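Long-range contacts in monomethylamine corrinoid protein 1 (Methanosarcina barkeri, PDB 3EZX), which carries methyl groups on its bound corrinoid between MtmB and MtbA in methanogenesis from methylamine: residues R175-G183 against E194-E202; N2-A12 against L24-V33. One frame throughout, in Å; residues are numbered along the deposited sequence.

The two contacts belong to different domains of the corrinoid protein, on opposite sides of the chain's centre, with their centres 35 Å apart and their nearest atoms about 17 Å from each other. Interaction 2 comes first along the chain, pairing two helices of the N-terminal bundle; interaction 1 lies at the edge of the sheet in the C-terminal Rossmann-like domain. Only interaction 1 contributes residues to the pocket of 5-hydroxybenzimidazolylcobamide: Met181, Phe182, Gly183, Ala201 and Glu202. The Met181 side chain is about 3 Å from the ligand, whereas in interaction 2 the Cys25 side chain stays about 12 Å from it. Gly183 is about 11 Å from the side chain of His105, the probable axial ligand of cobalt.

Interaction 1: R175-G183 against E194-E202; sequences RDSVKCMFG and EIGADATAE
Strand 179-183 and the chain at 198-200 run side by side in the same direction, joined by a single backbone bridge between Met181 and Ala199 (CA to CA 4.7 Å) and by a hydrogen bond from Asp198 N to Cys180 O of 2.8 Å, with a weak one from Ala199 N to the same oxygen. Beside this bridge, NH2 of Arg175 donates to Gly196 O at 2.9 Å, almost straight at 174° and with the acceptor in the guanidinium plane. The arginine chain bends at chi2 (67°) to bring the group there. Asp198 faces it from the opposite direction in a salt bridge whose modelled length is too short to be trusted. Gly196, with positive phi, turns the chain out of helix 189-195. Strand 179-183 is an outermost strand of the parallel sheet, and 198-201 follow its edge in the place where the fifth strand of a flavodoxin-like cobalamin domain is expected. On one side of this pair, the Ala197 methyl meets the Phe182 ring at its edge (CB to CD1 3.9 Å), and Ile195 CD1 reaches the same ring carbon. Met181 CG instead lies against Ala199 CB at 4.2 Å, and the methionine side chain continues to Val210 of helix 204-213 and to the corrinoid.

Interaction 2: N2-A12 against L24-V33; sequences NQEIFDKLRDA and LCKEALAAGV
Ala28 O is gripped by two backbone amides, Ala31 N at 2.9 Å and Val33 N at 3.2 Å, which approach from opposite faces of its carbonyl plane. The bond from Val33 N, together with Gly32 N to Leu29 O, makes the Schellman motif that ends helix 20-30 and turns Val33 back toward the start of helix 3-14. There CG2 of Val33 lies against OD1 of Asn2, the two side chains coming from opposite directions, while CG1 reaches the Phe6 ring at CE1. The apolar seam continues with Ile5, whose CG1, anti to the backbone N (chi1 -169°), lies on the Ala28 methyl at 3.5 Å; beyond it CD1 slides alongside the Glu27 carboxylate. Leu24 is a knob in the hole made by Ile5, Lys8, Leu9 and Ala12. One of its branches, CD1, touches the Ala12 methyl at 3.9 Å, the other, CD2, touches Ile5 CD1 at 4.0 Å, and Leu9 CD2 passes along its CB. Lys8 NZ and Glu27 OE2 are 4.4 Å apart, too far for a salt bridge, though the charges probably still attract. The two helix segments run nearly antiparallel, at 162°, with axes 10.1 Å apart. Leu9 and Phe6 also pack on helix 35-55, and Cys25 on helix 61-82, within the N-terminal helical bundle.

Interaction 1: R175-G183 against E194-E202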
ATOM      1  N   ARG A 175       2.835  17.632 -15.004  1.00 51.23           N
ATOM      2  CA  ARG A 175       2.792  16.222 -15.377  1.00 55.50           C
ATOM      3  C   ARG A 175       4.096  15.599 -15.873  1.00 57.65           C
ATOM      4  O   ARG A 175       4.800  14.926 -15.126  1.00 68.73           O
ATOM      5  CB  ARG A 175       1.714  16.013 -16.442  1.00 57.26           C
ATOM      6  CG  ARG A 175       1.589  14.581 -16.936  1.00 55.39           C
ATOM      7  CD  ARG A 175       1.080  13.663 -15.841  1.00 57.93           C
ATOM      8  NE  ARG A 175       0.955  12.287 -16.310  1.00 58.74           N
ATOM      9  CZ  ARG A 175       1.976  11.455 -16.483  1.00 56.73           C
ATOM     10  NH1 ARG A 175       3.218  11.847 -16.221  1.00 29.82           N
ATOM     11  NH2 ARG A 175       1.752  10.229 -16.930  1.00 61.22           N
ATOM     12  N   ASP A 176       4.393  15.825 -17.146  1.00 54.32           N
ATOM     13  CA  ASP A 176       5.576  15.274 -17.797  1.00 60.80           C
ATOM     14  C   ASP A 176       6.882  15.288 -17.004  1.00 55.21           C
ATOM     15  O   ASP A 176       7.829  14.587 -17.361  1.00 59.82           O
ATOM     16  CB  ASP A 176       5.771  15.971 -19.145  1.00 68.35           C
ATOM     17  CG  ASP A 176       4.505  15.962 -19.988  1.00 75.31           C
ATOM     18  OD1 ASP A 176       3.894  14.880 -20.140  1.00 74.42           O
ATOM     19  OD2 ASP A 176       4.120  17.034 -20.499  1.00 82.02           O
ATOM     20  N   SER A 177       6.943  16.071 -15.933  1.00 57.87           N
ATOM     21  CA  SER A 177       8.154  16.129 -15.118  1.00 56.61           C
ATOM     22  C   SER A 177       8.136  15.086 -13.996  1.00 57.39           C
ATOM     23  O   SER A 177       9.147  14.877 -13.323  1.00 60.63           O
ATOM     24  CB  SER A 177       8.340  17.532 -14.523  1.00 60.26           C
ATOM     25  OG  SER A 177       7.300  17.859 -13.616  1.00 65.29           O
ATOM     26  N   VAL A 178       6.990  14.434 -13.798  1.00 38.69           N
ATOM     27  CA  VAL A 178       6.859  13.410 -12.763  1.00 51.40           C
ATOM     28  C   VAL A 178       6.177  12.138 -13.272  1.00 53.87           C
ATOM     29  O   VAL A 178       5.347  12.182 -14.182  1.00 55.21           O
ATOM     30  CB  VAL A 178       6.048  13.921 -11.545  1.00 54.56           C
ATOM     31  CG1 VAL A 178       6.678  15.188 -10.995  1.00 62.82           C
ATOM     32  CG2 VAL A 178       4.594  14.160 -11.943  1.00 50.94           C
ATOM     33  N   LYS A 179       6.533  11.007 -12.672  1.00 47.33           N
ATOM     34  CA  LYS A 179       5.958   9.714 -13.034  1.00 56.33           C
ATOM     35  C   LYS A 179       4.837   9.400 -12.036  1.00 54.21           C
ATOM     36  O   LYS A 179       4.983   9.650 -10.839  1.00 62.44           O
ATOM     37  CB  LYS A 179       7.061   8.650 -12.989  1.00 55.90           C
ATOM     38  CG  LYS A 179       7.882   8.715 -11.714  1.00 60.19           C
ATOM     39  CD  LYS A 179       9.305   8.199 -11.882  1.00 48.25           C
ATOM     40  CE  LYS A 179      10.070   8.390 -10.574  1.00 48.39           C
ATOM     41  NZ  LYS A 179      11.501   8.016 -10.633  1.00 38.73           N
ATOM     42  N   CYS A 180       3.718   8.866 -12.524  1.00 47.70           N
ATOM     43  CA  CYS A 180       2.574   8.558 -11.663  1.00 44.40           C
ATOM     44  C   CYS A 180       2.164   7.089 -11.601  1.00 45.65           C
ATOM     45  O   CYS A 180       1.863   6.478 -12.623  1.00 52.33           O
ATOM     46  CB  CYS A 180       1.359   9.380 -12.102  1.00 36.61           C
ATOM     47  SG  CYS A 180       1.553  11.152 -11.900  1.00 54.70           S
ATOM     48  N   MET A 181       2.136   6.539 -10.390  1.00 52.50           N
ATOM     49  CA  MET A 181       1.744   5.150 -10.175  1.00 51.17           C
ATOM     50  C   MET A 181       0.606   5.090  -9.157  1.00 48.98           C
ATOM     51  O   MET A 181       0.768   5.507  -8.009  1.00 56.69           O
ATOM     52  CB  MET A 181       2.943   4.322  -9.677  1.00 49.50           C
ATOM     53  CG  MET A 181       2.634   2.837  -9.443  1.00 49.89           C
ATOM     54  SD  MET A 181       4.071   1.835  -8.937  1.00 57.35           S
ATOM     55  CE  MET A 181       4.245   2.321  -7.236  1.00 52.87           C
ATOM     56  N   PHE A 182      -0.550   4.590  -9.585  1.00 47.79           N
ATOM     57  CA  PHE A 182      -1.698   4.459  -8.696  1.00 48.87           C
ATOM     58  C   PHE A 182      -1.954   2.980  -8.396  1.00 46.32           C
ATOM     59  O   PHE A 182      -1.611   2.114  -9.194  1.00 53.35           O
ATOM     60  CB  PHE A 182      -2.953   5.084  -9.321  1.00 44.54           C
ATOM     61  CG  PHE A 182      -2.917   6.585  -9.394  1.00 61.24           C
ATOM     62  CD1 PHE A 182      -2.547   7.234 -10.570  1.00 60.07           C
ATOM     63  CD2 PHE A 182      -3.259   7.353  -8.285  1.00 55.26           C
ATOM     64  CE1 PHE A 182      -2.515   8.625 -10.635  1.00 63.92           C
ATOM     65  CE2 PHE A 182      -3.230   8.743  -8.339  1.00 61.42           C
ATOM     66  CZ  PHE A 182      -2.859   9.380  -9.517  1.00 67.86           C
ATOM     67  N   GLY A 183      -2.543   2.696  -7.239  1.00 53.30           N
ATOM     68  CA  GLY A 183      -2.830   1.318  -6.872  1.00 54.46           C
ATOM     69  C   GLY A 183      -4.003   1.216  -5.913  1.00 56.28           C
ATOM     70  O   GLY A 183      -4.703   2.200  -5.677  1.00 55.68           O
ATOM     71  N   GLU A 194      -6.951   5.251 -18.973  1.00 73.44           N
ATOM     72  CA  GLU A 194      -8.140   6.069 -19.164  1.00 73.91           C
ATOM     73  C   GLU A 194      -7.822   7.472 -18.663  1.00 77.17           C
ATOM     74  O   GLU A 194      -8.177   8.466 -19.298  1.00 79.75           O
ATOM     75  CB  GLU A 194      -9.321   5.493 -18.380  1.00 70.56           C
ATOM     76  CG  GLU A 194     -10.677   6.010 -18.836  1.00 72.66           C
ATOM     77  CD  GLU A 194     -11.827   5.388 -18.066  1.00 81.91           C
ATOM     78  OE1 GLU A 194     -11.699   4.214 -17.659  1.00 88.39           O
ATOM     79  OE2 GLU A 194     -12.862   6.064 -17.879  1.00 78.09           O
ATOM     80  N   ILE A 195      -7.142   7.544 -17.523  1.00 76.05           N
ATOM     81  CA  ILE A 195      -6.762   8.825 -16.944  1.00 73.61           C
ATOM     82  C   ILE A 195      -5.463   9.321 -17.574  1.00 70.51           C
ATOM     83  O   ILE A 195      -5.408  10.431 -18.101  1.00 80.36           O
ATOM     84  CB  ILE A 195      -6.583   8.723 -15.406  1.00 69.42           C
ATOM     85  CG1 ILE A 195      -5.599   7.601 -15.061  1.00 66.55           C
ATOM     86  CG2 ILE A 195      -7.932   8.478 -14.744  1.00 43.97           C
ATOM     87  CD1 ILE A 195      -5.268   7.508 -13.587  1.00 60.95           C
ATOM     88  N   GLY A 196      -4.422   8.494 -17.527  1.00 65.68           N
ATOM     89  CA  GLY A 196      -3.150   8.876 -18.114  1.00 56.60           C
ATOM     90  C   GLY A 196      -1.951   8.609 -17.228  1.00 55.64           C
ATOM     91  O   GLY A 196      -0.929   9.283 -17.348  1.00 49.80           O
ATOM     92  N   ALA A 197      -2.068   7.618 -16.348  1.00 64.35           N
ATOM     93  CA  ALA A 197      -0.991   7.262 -15.427  1.00 61.49           C
ATOM     94  C   ALA A 197       0.134   6.487 -16.108  1.00 61.76           C
ATOM     95  O   ALA A 197       0.039   6.143 -17.286  1.00 62.05           O
ATOM     96  CB  ALA A 197      -1.550   6.450 -14.269  1.00 68.08           C
ATOM     97  N   ASP A 198       1.194   6.210 -15.352  1.00 59.32           N
ATOM     98  CA  ASP A 198       2.345   5.490 -15.881  1.00 65.16           C
ATOM     99  C   ASP A 198       2.420   4.029 -15.449  1.00 74.81           C
ATOM    100  O   ASP A 198       3.153   3.245 -16.056  1.00 75.81           O
ATOM    101  CB  ASP A 198       3.647   6.192 -15.477  1.00 71.34           C
ATOM    102  CG  ASP A 198       3.685   7.645 -15.906  1.00 81.71           C
ATOM    103  OD1 ASP A 198       4.781   8.246 -15.906  1.00 80.45           O
ATOM    104  OD2 ASP A 198       2.613   8.186 -16.236  1.00 87.28           O
ATOM    105  N   ALA A 199       1.676   3.656 -14.409  1.00 75.13           N
ATOM    106  CA  ALA A 199       1.713   2.272 -13.945  1.00 70.34           C
ATOM    107  C   ALA A 199       0.732   1.895 -12.836  1.00 67.93           C
ATOM    108  O   ALA A 199      -0.322   2.512 -12.657  1.00 57.76           O
ATOM    109  CB  ALA A 199       3.132   1.922 -13.501  1.00 66.53           C
ATOM    110  N   THR A 200       1.113   0.844 -12.115  1.00 67.20           N
ATOM    111  CA  THR A 200       0.363   0.282 -10.996  1.00 60.29           C
ATOM    112  C   THR A 200       0.996  -1.051 -10.619  1.00 58.67           C
ATOM    113  O   THR A 200       1.766  -1.622 -11.388  1.00 47.97           O
ATOM    114  CB  THR A 200      -1.122   0.024 -11.349  1.00 57.40           C
ATOM    115  OG1 THR A 200      -1.733  -0.740 -10.299  1.00 31.38           O
ATOM    116  CG2 THR A 200      -1.238  -0.734 -12.658  1.00 32.37           C
ATOM    117  N   ALA A 201       0.677  -1.536  -9.427  1.00 61.77           N
ATOM    118  CA  ALA A 201       1.197  -2.810  -8.954  1.00 60.31           C
ATOM    119  C   ALA A 201       0.073  -3.534  -8.228  1.00 61.73           C
ATOM    120  O   ALA A 201      -1.001  -2.971  -8.011  1.00 63.26           O
ATOM    121  CB  ALA A 201       2.375  -2.586  -8.020  1.00 55.70           C
ATOM    122  N   GLU A 202       0.314  -4.784  -7.858  1.00 63.97           N
ATOM    123  CA  GLU A 202      -0.700  -5.561  -7.162  1.00 60.40           C
ATOM    124  C   GLU A 202      -0.273  -5.865  -5.739  1.00 52.48           C
ATOM    125  O   GLU A 202      -1.071  -6.341  -4.938  1.00 64.14           O
ATOM    126  CB  GLU A 202      -0.978  -6.857  -7.918  1.00 67.69           C
ATOM    127  CG  GLU A 202      -1.585  -6.634  -9.293  1.00 81.67           C
ATOM    128  CD  GLU A 202      -1.667  -7.913 -10.106  1.00 91.40           C
ATOM    129  OE1 GLU A 202      -2.293  -8.885  -9.629  1.00 91.40           O
ATOM    130  OE2 GLU A 202      -1.106  -7.945 -11.225  1.00 91.40           O
TER

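Interaction 2: N2-A12 against L24-V33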
ATOM      1  N   ASN A   2       7.232 -24.073   6.542  1.00 40.12           N
ATOM      2  CA  ASN A   2       6.581 -23.073   7.386  1.00 40.87           C
ATOM      3  C   ASN A   2       5.060 -22.978   7.237  1.00 39.11           C
ATOM      4  O   ASN A   2       4.443 -22.089   7.818  1.00 36.10           O
ATOM      5  CB  ASN A   2       7.184 -21.689   7.104  1.00 41.81           C
ATOM      6  CG  ASN A   2       8.692 -21.661   7.256  1.00 50.56           C
ATOM      7  OD1 ASN A   2       9.353 -20.726   6.804  1.00 53.22           O
ATOM      8  ND2 ASN A   2       9.245 -22.680   7.902  1.00 64.12           N
ATOM      9  N   GLN A   3       4.451 -23.887   6.485  1.00 33.50           N
ATOM     10  CA  GLN A   3       3.007 -23.817   6.272  1.00 31.34           C
ATOM     11  C   GLN A   3       2.174 -23.662   7.537  1.00 37.80           C
ATOM     12  O   GLN A   3       1.162 -22.965   7.530  1.00 41.13           O
ATOM     13  CB  GLN A   3       2.505 -25.033   5.492  1.00 28.42           C
ATOM     14  CG  GLN A   3       1.124 -24.819   4.884  1.00 26.49           C
ATOM     15  CD  GLN A   3       1.088 -23.630   3.938  1.00 31.67           C
ATOM     16  OE1 GLN A   3       1.770 -23.619   2.917  1.00 39.98           O
ATOM     17  NE2 GLN A   3       0.296 -22.620   4.282  1.00 32.54           N
ATOM     18  N   GLU A   4       2.591 -24.298   8.627  1.00 38.06           N
ATOM     19  CA  GLU A   4       1.820 -24.195   9.856  1.00 47.05           C
ATOM     20  C   GLU A   4       1.708 -22.764  10.369  1.00 39.46           C
ATOM     21  O   GLU A   4       0.607 -22.289  10.668  1.00 39.43           O
ATOM     22  CB  GLU A   4       2.398 -25.076  10.965  1.00 47.27           C
ATOM     23  CG  GLU A   4       1.665 -24.894  12.296  1.00 60.42           C
ATOM     24  CD  GLU A   4       2.180 -25.786  13.414  1.00 70.14           C
ATOM     25  OE1 GLU A   4       3.403 -25.794  13.665  1.00 72.47           O
ATOM     26  OE2 GLU A   4       1.351 -26.471  14.054  1.00 65.66           O
ATOM     27  N   ILE A   5       2.832 -22.065  10.477  1.00 39.16           N
ATOM     28  CA  ILE A   5       2.781 -20.695  10.973  1.00 40.11           C
ATOM     29  C   ILE A   5       2.091 -19.748   9.991  1.00 34.79           C
ATOM     30  O   ILE A   5       1.617 -18.694  10.376  1.00 31.73           O
ATOM     31  CB  ILE A   5       4.199 -20.186  11.353  1.00 36.17           C
ATOM     32  CG1 ILE A   5       4.078 -18.866  12.130  1.00 43.31           C
ATOM     33  CG2 ILE A   5       5.037 -20.034  10.118  1.00 25.17           C
ATOM     34  CD1 ILE A   5       3.139 -18.953  13.339  1.00 28.38           C
ATOM     35  N   PHE A   6       2.037 -20.129   8.721  1.00 34.18           N
ATOM     36  CA  PHE A   6       1.338 -19.313   7.738  1.00 34.24           C
ATOM     37  C   PHE A   6      -0.170 -19.382   8.035  1.00 31.43           C
ATOM     38  O   PHE A   6      -0.862 -18.360   8.094  1.00 29.32           O
ATOM     39  CB  PHE A   6       1.600 -19.814   6.317  1.00 33.35           C
ATOM     40  CG  PHE A   6       2.951 -19.440   5.781  1.00 29.45           C
ATOM     41  CD1 PHE A   6       3.466 -18.169   6.000  1.00 30.37           C
ATOM     42  CD2 PHE A   6       3.690 -20.338   5.023  1.00 26.67           C
ATOM     43  CE1 PHE A   6       4.694 -17.793   5.476  1.00 37.20           C
ATOM     44  CE2 PHE A   6       4.920 -19.975   4.491  1.00 30.42           C
ATOM     45  CZ  PHE A   6       5.425 -18.694   4.719  1.00 32.89           C
ATOM     46  N   ASP A   7      -0.672 -20.599   8.225  1.00 22.27           N
ATOM     47  CA  ASP A   7      -2.078 -20.815   8.526  1.00 26.03           C
ATOM     48  C   ASP A   7      -2.464 -20.084   9.819  1.00 32.72           C
ATOM     49  O   ASP A   7      -3.541 -19.489   9.906  1.00 25.12           O
ATOM     50  CB  ASP A   7      -2.372 -22.319   8.669  1.00 31.87           C
ATOM     51  CG  ASP A   7      -2.001 -23.125   7.423  1.00 37.61           C
ATOM     52  OD1 ASP A   7      -2.339 -22.709   6.297  1.00 40.42           O
ATOM     53  OD2 ASP A   7      -1.377 -24.198   7.577  1.00 54.38           O
ATOM     54  N   LYS A   8      -1.585 -20.126  10.820  1.00 24.10           N
ATOM     55  CA  LYS A   8      -1.845 -19.454  12.088  1.00 21.04           C
ATOM     56  C   LYS A   8      -1.959 -17.942  11.892  1.00 23.51           C
ATOM     57  O   LYS A   8      -2.799 -17.275  12.509  1.00 19.45           O
ATOM     58  CB  LYS A   8      -0.732 -19.759  13.093  1.00 28.36           C
ATOM     59  CG  LYS A   8      -0.735 -21.174  13.637  1.00 34.94           C
ATOM     60  CD  LYS A   8       0.253 -21.317  14.783  1.00 35.35           C
ATOM     61  CE  LYS A   8       0.155 -22.698  15.417  1.00 51.88           C
ATOM     62  NZ  LYS A   8       1.033 -22.832  16.619  1.00 49.46           N
ATOM     63  N   LEU A   9      -1.096 -17.408  11.036  1.00 14.58           N
ATOM     64  CA  LEU A   9      -1.104 -15.987  10.727  1.00 20.02           C
ATOM     65  C   LEU A   9      -2.385 -15.689   9.954  1.00 25.62           C
ATOM     66  O   LEU A   9      -3.094 -14.727  10.243  1.00 33.76           O
ATOM     67  CB  LEU A   9       0.124 -15.628   9.886  1.00 18.64           C
ATOM     68  CG  LEU A   9       1.456 -15.729  10.635  1.00 20.97           C
ATOM     69  CD1 LEU A   9       2.623 -15.699   9.663  1.00 24.46           C
ATOM     70  CD2 LEU A   9       1.549 -14.593  11.644  1.00 26.61           C
ATOM     71  N   ARG A  10      -2.675 -16.530   8.971  1.00 17.93           N
ATOM     72  CA  ARG A  10      -3.878 -16.377   8.166  1.00 27.16           C
ATOM     73  C   ARG A  10      -5.118 -16.380   9.061  1.00 26.24           C
ATOM     74  O   ARG A  10      -5.984 -15.510   8.940  1.00 26.91           O
ATOM     75  CB  ARG A  10      -3.976 -17.523   7.156  1.00 33.47           C
ATOM     76  CG  ARG A  10      -5.325 -17.653   6.468  1.00 22.77           C
ATOM     77  CD  ARG A  10      -5.491 -19.042   5.883  1.00 39.66           C
ATOM     78  NE  ARG A  10      -5.600 -20.067   6.922  1.00 45.79           N
ATOM     79  CZ  ARG A  10      -5.609 -21.376   6.685  1.00 44.14           C
ATOM     80  NH1 ARG A  10      -5.513 -21.831   5.442  1.00 38.01           N
ATOM     81  NH2 ARG A  10      -5.713 -22.236   7.688  1.00 45.68           N
ATOM     82  N   ASP A  11      -5.193 -17.360   9.961  1.00 22.08           N
ATOM     83  CA  ASP A  11      -6.337 -17.493  10.861  1.00 26.91           C
ATOM     84  C   ASP A  11      -6.459 -16.380  11.895  1.00 26.18           C
ATOM     85  O   ASP A  11      -7.568 -16.022  12.295  1.00 24.44           O
ATOM     86  CB  ASP A  11      -6.306 -18.847  11.582  1.00 27.48           C
ATOM     87  CG  ASP A  11      -6.397 -20.026  10.624  1.00 40.44           C
ATOM     88  OD1 ASP A  11      -7.077 -19.895   9.583  1.00 35.15           O
ATOM     89  OD2 ASP A  11      -5.801 -21.087  10.918  1.00 37.03           O
ATOM     90  N   ALA A  12      -5.329 -15.835  12.333  1.00 26.75           N
ATOM     91  CA  ALA A  12      -5.358 -14.763  13.323  1.00 26.05           C
ATOM     92  C   ALA A  12      -6.130 -13.570  12.771  1.00 29.44           C
ATOM     93  O   ALA A  12      -6.821 -12.867  13.514  1.00 28.32           O
ATOM     94  CB  ALA A  12      -3.945 -14.351  13.688  1.00 31.63           C
ATOM     95  N   LEU A  24       2.587 -13.940  16.819  1.00 39.84           N
ATOM     96  CA  LEU A  24       2.854 -14.902  15.760  1.00 35.39           C
ATOM     97  C   LEU A  24       3.841 -14.349  14.742  1.00 40.59           C
ATOM     98  O   LEU A  24       4.659 -15.077  14.189  1.00 34.86           O
ATOM     99  CB  LEU A  24       1.548 -15.274  15.067  1.00 33.74           C
ATOM    100  CG  LEU A  24       0.519 -15.965  15.971  1.00 21.98           C
ATOM    101  CD1 LEU A  24      -0.810 -16.124  15.242  1.00 35.69           C
ATOM    102  CD2 LEU A  24       1.062 -17.309  16.386  1.00 21.26           C
ATOM    103  N   CYS A  25       3.762 -13.049  14.498  1.00 41.36           N
ATOM    104  CA  CYS A  25       4.670 -12.417  13.559  1.00 38.11           C
ATOM    105  C   CYS A  25       6.080 -12.548  14.106  1.00 41.61           C
ATOM    106  O   CYS A  25       7.036 -12.723  13.355  1.00 42.50           O
ATOM    107  CB  CYS A  25       4.311 -10.944  13.382  1.00 40.57           C
ATOM    108  SG  CYS A  25       3.011 -10.643  12.184  1.00 34.41           S
ATOM    109  N   LYS A  26       6.200 -12.470  15.425  1.00 42.45           N
ATOM    110  CA  LYS A  26       7.497 -12.597  16.065  1.00 46.07           C
ATOM    111  C   LYS A  26       7.928 -14.058  16.037  1.00 50.60           C
ATOM    112  O   LYS A  26       9.099 -14.361  15.799  1.00 48.81           O
ATOM    113  CB  LYS A  26       7.436 -12.101  17.510  1.00 43.69           C
ATOM    114  CG  LYS A  26       7.181 -10.611  17.648  1.00 46.99           C
ATOM    115  CD  LYS A  26       7.061 -10.201  19.109  1.00 53.70           C
ATOM    116  CE  LYS A  26       6.762  -8.716  19.235  1.00 61.54           C
ATOM    117  NZ  LYS A  26       6.607  -8.288  20.651  1.00 69.86           N
ATOM    118  N   GLU A  27       6.976 -14.958  16.275  1.00 46.74           N
ATOM    119  CA  GLU A  27       7.257 -16.391  16.273  1.00 43.04           C
ATOM    120  C   GLU A  27       7.792 -16.830  14.923  1.00 39.66           C
ATOM    121  O   GLU A  27       8.804 -17.524  14.837  1.00 47.37           O
ATOM    122  CB  GLU A  27       5.993 -17.197  16.583  1.00 48.29           C
ATOM    123  CG  GLU A  27       6.215 -18.708  16.585  1.00 50.92           C
ATOM    124  CD  GLU A  27       4.929 -19.498  16.743  1.00 58.85           C
ATOM    125  OE1 GLU A  27       4.146 -19.197  17.667  1.00 62.33           O
ATOM    126  OE2 GLU A  27       4.706 -20.429  15.943  1.00 65.19           O
ATOM    127  N   ALA A  28       7.097 -16.425  13.870  1.00 30.13           N
ATOM    128  CA  ALA A  28       7.492 -16.783  12.522  1.00 30.79           C
ATOM    129  C   ALA A  28       8.812 -16.115  12.196  1.00 40.66           C
ATOM    130  O   ALA A  28       9.719 -16.738  11.640  1.00 39.38           O
ATOM    131  CB  ALA A  28       6.424 -16.339  11.536  1.00 41.12           C
ATOM    132  N   LEU A  29       8.907 -14.838  12.552  1.00 41.67           N
ATOM    133  CA  LEU A  29      10.103 -14.043  12.303  1.00 40.80           C
ATOM    134  C   LEU A  29      11.324 -14.701  12.952  1.00 45.52           C
ATOM    135  O   LEU A  29      12.360 -14.892  12.312  1.00 54.20           O
ATOM    136  CB  LEU A  29       9.895 -12.642  12.870  1.00 34.13           C
ATOM    137  CG  LEU A  29      10.663 -11.451  12.306  1.00 37.49           C
ATOM    138  CD1 LEU A  29      10.298 -11.217  10.842  1.00 27.79           C
ATOM    139  CD2 LEU A  29      10.313 -10.225  13.138  1.00 44.63           C
ATOM    140  N   ALA A  30      11.185 -15.065  14.222  1.00 50.99           N
ATOM    141  CA  ALA A  30      12.264 -15.708  14.966  1.00 53.47           C
ATOM    142  C   ALA A  30      12.584 -17.087  14.392  1.00 57.17           C
ATOM    143  O   ALA A  30      13.623 -17.666  14.701  1.00 60.83           O
ATOM    144  CB  ALA A  30      11.877 -15.834  16.433  1.00 49.89           C
ATOM    145  N   ALA A  31      11.685 -17.611  13.563  1.00 52.64           N
ATOM    146  CA  ALA A  31      11.881 -18.918  12.946  1.00 46.22           C
ATOM    147  C   ALA A  31      12.593 -18.751  11.611  1.00 44.22           C
ATOM    148  O   ALA A  31      12.541 -19.626  10.750  1.00 41.97           O
ATOM    149  CB  ALA A  31      10.540 -19.610  12.745  1.00 54.45           C
ATOM    150  N   GLY A  32      13.242 -17.607  11.443  1.00 44.80           N
ATOM    151  CA  GLY A  32      13.967 -17.341  10.218  1.00 42.37           C
ATOM    152  C   GLY A  32      13.088 -17.087   9.009  1.00 45.29           C
ATOM    153  O   GLY A  32      13.569 -17.119   7.875  1.00 46.51           O
ATOM    154  N   VAL A  33      11.802 -16.839   9.228  1.00 43.27           N
ATOM    155  CA  VAL A  33      10.912 -16.587   8.107  1.00 39.97           C
ATOM    156  C   VAL A  33      10.947 -15.108   7.738  1.00 40.03           C
ATOM    157  O   VAL A  33      10.850 -14.239   8.604  1.00 46.36           O
ATOM    158  CB  VAL A  33       9.463 -16.992   8.430  1.00 40.87           C
ATOM    159  CG1 VAL A  33       8.580 -16.760   7.209  1.00 37.37           C
ATOM    160  CG2 VAL A  33       9.431 -18.448   8.837  1.00 30.47           C
TER